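Local coordinates for intracellular sulfur oxidation protein dsrF (Allochromatium vinosum, PDB 2HY5), which is of unknown function but could take part in the oxidation of intracellular sulfur, as a component of the DsrEFH complex, at residues V39-L44 and V77-D83. Sequence-based numbering, arbitrary orientation.
Sequences VCVLFL and VRRIYVD
Val41 and Phe43 each give their backbone N to strand 79-83, to Arg79 O and Tyr81 O, while Tyr81 N and Asp83 N return bonds to Val41 O and Phe43 O, a parallel ladder whose strand axes approach to 4.7 Å at 18°. The bond from Tyr81 N to Val41 O is short and nearly straight (2.8 Å, 171° at the hydrogen). At the N-terminal end of the ladder a water accepts from Arg78 N and lies very close to Val39 O, a contact too short to be relied on.

On one face of the sheet, Leu42 CD1 meets Tyr81 CB at 3.7 Å, the two side chains crossing at about a right angle. The Tyr81 ring turns its edge to Cys40, with CE1 3.8 Å from Cys40 CB; helix 120-129 packs on this face through Val123 and Leu126. On the other face, Phe43 lies alongside Ile80, its CE1 3.8 Å from Ile80 CG2. With CG beside its own backbone N (chi1 -64°), the Phe43 ring sets its edge against Tyr81 O, which lies in the ring plane 3.5 Å from Phe43 CD1. Ahead of strand 79-83, Val77 CG1 meets Val41 CG2 at 3.9 Å, these side chains also crossing nearly perpendicularly.

At the C-terminal end, the Leu44 CD1 methyl merely packs against the Asp83 carboxylate, 3.4 Å from Asp83 OD2, whose polar partner is Ser86 OG. Asp83 N-caps helix 84-89, and Phe23 of the neighbouring DsrH chain packs on both residues. The pair forms adjacent inner strands of the five-stranded parallel sheet, flanked by helices in an alpha/beta fold, that characterises the DsrE/DsrF-like family.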
loop_
_atom_site.group_PDB
_atom_site.type_symbol
_atom_site.label_atom_id
_atom_site.label_comp_id
_atom_site.label_asym_id
_atom_site.label_seq_id
_atom_site.Cartn_x
_atom_site.Cartn_y
_atom_site.Cartn_z
ATOM N N VAL B 39 -4.478 -8.315 -27.058
ATOM C CA VAL B 39 -3.806 -7.851 -25.850
ATOM C C VAL B 39 -2.599 -6.938 -26.035
ATOM O O VAL B 39 -1.834 -7.071 -26.980
ATOM C CB VAL B 39 -3.332 -9.064 -25.009
ATOM C CG1 VAL B 39 -2.570 -8.594 -23.777
ATOM C CG2 VAL B 39 -4.526 -9.918 -24.617
ATOM N N CYS B 40 -2.444 -5.996 -25.113
ATOM C CA CYS B 40 -1.283 -5.124 -25.126
ATOM C C CYS B 40 -0.888 -4.920 -23.674
ATOM O O CYS B 40 -1.740 -4.847 -22.786
ATOM C CB CYS B 40 -1.566 -3.782 -25.813
ATOM S SG CYS B 40 -2.739 -2.699 -25.001
ATOM N N VAL B 41 0.413 -4.869 -23.433
ATOM C CA VAL B 41 0.922 -4.685 -22.087
ATOM C C VAL B 41 1.692 -3.380 -22.095
ATOM O O VAL B 41 2.613 -3.211 -22.884
ATOM C CB VAL B 41 1.863 -5.833 -21.692
ATOM C CG1 VAL B 41 2.289 -5.680 -20.240
ATOM C CG2 VAL B 41 1.167 -7.161 -21.909
ATOM N N LEU B 42 1.295 -2.457 -21.229
ATOM C CA LEU B 42 1.946 -1.158 -21.152
ATOM C C LEU B 42 2.672 -0.969 -19.836
ATOM O O LEU B 42 2.126 -1.243 -18.769
ATOM C CB LEU B 42 0.909 -0.038 -21.312
ATOM C CG LEU B 42 1.394 1.400 -21.078
ATOM C CD1 LEU B 42 2.433 1.775 -22.125
ATOM C CD2 LEU B 42 0.208 2.356 -21.141
ATOM N N PHE B 43 3.910 -0.503 -19.922
ATOM C CA PHE B 43 4.706 -0.240 -18.737
ATOM C C PHE B 43 4.854 1.266 -18.682
ATOM O O PHE B 43 5.410 1.882 -19.590
ATOM C CB PHE B 43 6.068 -0.929 -18.829
ATOM C CG PHE B 43 5.977 -2.428 -18.857
ATOM C CD1 PHE B 43 5.703 -3.101 -20.041
ATOM C CD2 PHE B 43 6.116 -3.165 -17.683
ATOM C CE1 PHE B 43 5.567 -4.488 -20.063
ATOM C CE2 PHE B 43 5.980 -4.550 -17.691
ATOM C CZ PHE B 43 5.706 -5.215 -18.885
ATOM N N LEU B 44 4.327 1.845 -17.613
ATOM C CA LEU B 44 4.343 3.283 -17.409
ATOM C C LEU B 44 4.824 3.613 -16.002
ATOM O O LEU B 44 4.702 2.798 -15.083
ATOM C CB LEU B 44 2.925 3.830 -17.622
ATOM C CG LEU B 44 2.612 5.284 -17.261
ATOM C CD1 LEU B 44 3.366 6.225 -18.191
ATOM C CD2 LEU B 44 1.108 5.514 -17.366
ATOM N N VAL B 77 1.725 -12.665 -26.901
ATOM C CA VAL B 77 1.735 -11.229 -26.662
ATOM C C VAL B 77 2.680 -10.583 -27.673
ATOM O O VAL B 77 3.894 -10.779 -27.625
ATOM C CB VAL B 77 2.204 -10.890 -25.241
ATOM C CG1 VAL B 77 2.030 -9.404 -24.993
ATOM C CG2 VAL B 77 1.405 -11.699 -24.228
ATOM N N ARG B 78 2.105 -9.817 -28.593
ATOM C CA ARG B 78 2.857 -9.152 -29.651
ATOM C C ARG B 78 3.059 -7.670 -29.354
ATOM O O ARG B 78 4.046 -7.069 -29.790
ATOM C CB ARG B 78 2.099 -9.317 -30.974
ATOM C CG ARG B 78 2.666 -8.555 -32.163
ATOM C CD ARG B 78 4.019 -9.092 -32.587
ATOM N NE ARG B 78 4.456 -8.534 -33.863
ATOM C CZ ARG B 78 3.924 -8.848 -35.042
ATOM N NH1 ARG B 78 2.929 -9.723 -35.116
ATOM N NH2 ARG B 78 4.387 -8.286 -36.148
ATOM N N ARG B 79 2.124 -7.090 -28.606
ATOM C CA ARG B 79 2.176 -5.671 -28.278
ATOM C C ARG B 79 2.603 -5.358 -26.846
ATOM O O ARG B 79 1.811 -5.462 -25.912
ATOM C CB ARG B 79 0.813 -5.030 -28.550
ATOM C CG ARG B 79 0.343 -5.165 -29.985
ATOM C CD ARG B 79 1.372 -4.590 -30.947
ATOM N NE ARG B 79 0.974 -4.759 -32.343
ATOM C CZ ARG B 79 1.728 -4.416 -33.382
ATOM N NH1 ARG B 79 2.926 -3.884 -33.189
ATOM N NH2 ARG B 79 1.282 -4.605 -34.616
ATOM N N ILE B 80 3.860 -4.960 -26.694
ATOM C CA ILE B 80 4.420 -4.601 -25.398
ATOM C C ILE B 80 4.955 -3.182 -25.551
ATOM O O ILE B 80 5.838 -2.931 -26.367
ATOM C CB ILE B 80 5.552 -5.568 -25.003
ATOM C CG1 ILE B 80 4.972 -6.975 -24.832
ATOM C CG2 ILE B 80 6.221 -5.100 -23.720
ATOM C CD1 ILE B 80 5.996 -8.025 -24.458
ATOM N N TYR B 81 4.394 -2.256 -24.780
ATOM C CA TYR B 81 4.782 -0.851 -24.863
ATOM C C TYR B 81 5.418 -0.295 -23.604
ATOM O O TYR B 81 5.060 -0.670 -22.490
ATOM C CB TYR B 81 3.564 0.005 -25.204
ATOM C CG TYR B 81 2.840 -0.412 -26.462
ATOM C CD1 TYR B 81 1.655 -1.146 -26.400
ATOM C CD2 TYR B 81 3.334 -0.063 -27.716
ATOM C CE1 TYR B 81 0.977 -1.519 -27.560
ATOM C CE2 TYR B 81 2.669 -0.430 -28.878
ATOM C CZ TYR B 81 1.493 -1.155 -28.795
ATOM O OH TYR B 81 0.837 -1.509 -29.948
ATOM N N VAL B 82 6.348 0.636 -23.798
ATOM C CA VAL B 82 7.048 1.282 -22.694
ATOM C C VAL B 82 7.013 2.787 -22.920
ATOM O O VAL B 82 7.394 3.267 -23.985
ATOM C CB VAL B 82 8.516 0.810 -22.616
ATOM C CG1 VAL B 82 9.212 1.465 -21.433
ATOM C CG2 VAL B 82 8.556 -0.704 -22.483
ATOM N N ASP B 83 6.546 3.524 -21.914
ATOM C CA ASP B 83 6.434 4.980 -21.993
ATOM C C ASP B 83 7.805 5.649 -22.031
ATOM O O ASP B 83 8.574 5.538 -21.088
ATOM C CB ASP B 83 5.634 5.501 -20.796
ATOM C CG ASP B 83 5.415 6.996 -20.851
ATOM O OD1 ASP B 83 4.789 7.468 -21.825
ATOM O OD2 ASP B 83 5.868 7.701 -19.923
HETATM O O HOH W 1 -0.609 -8.613 -28.464
#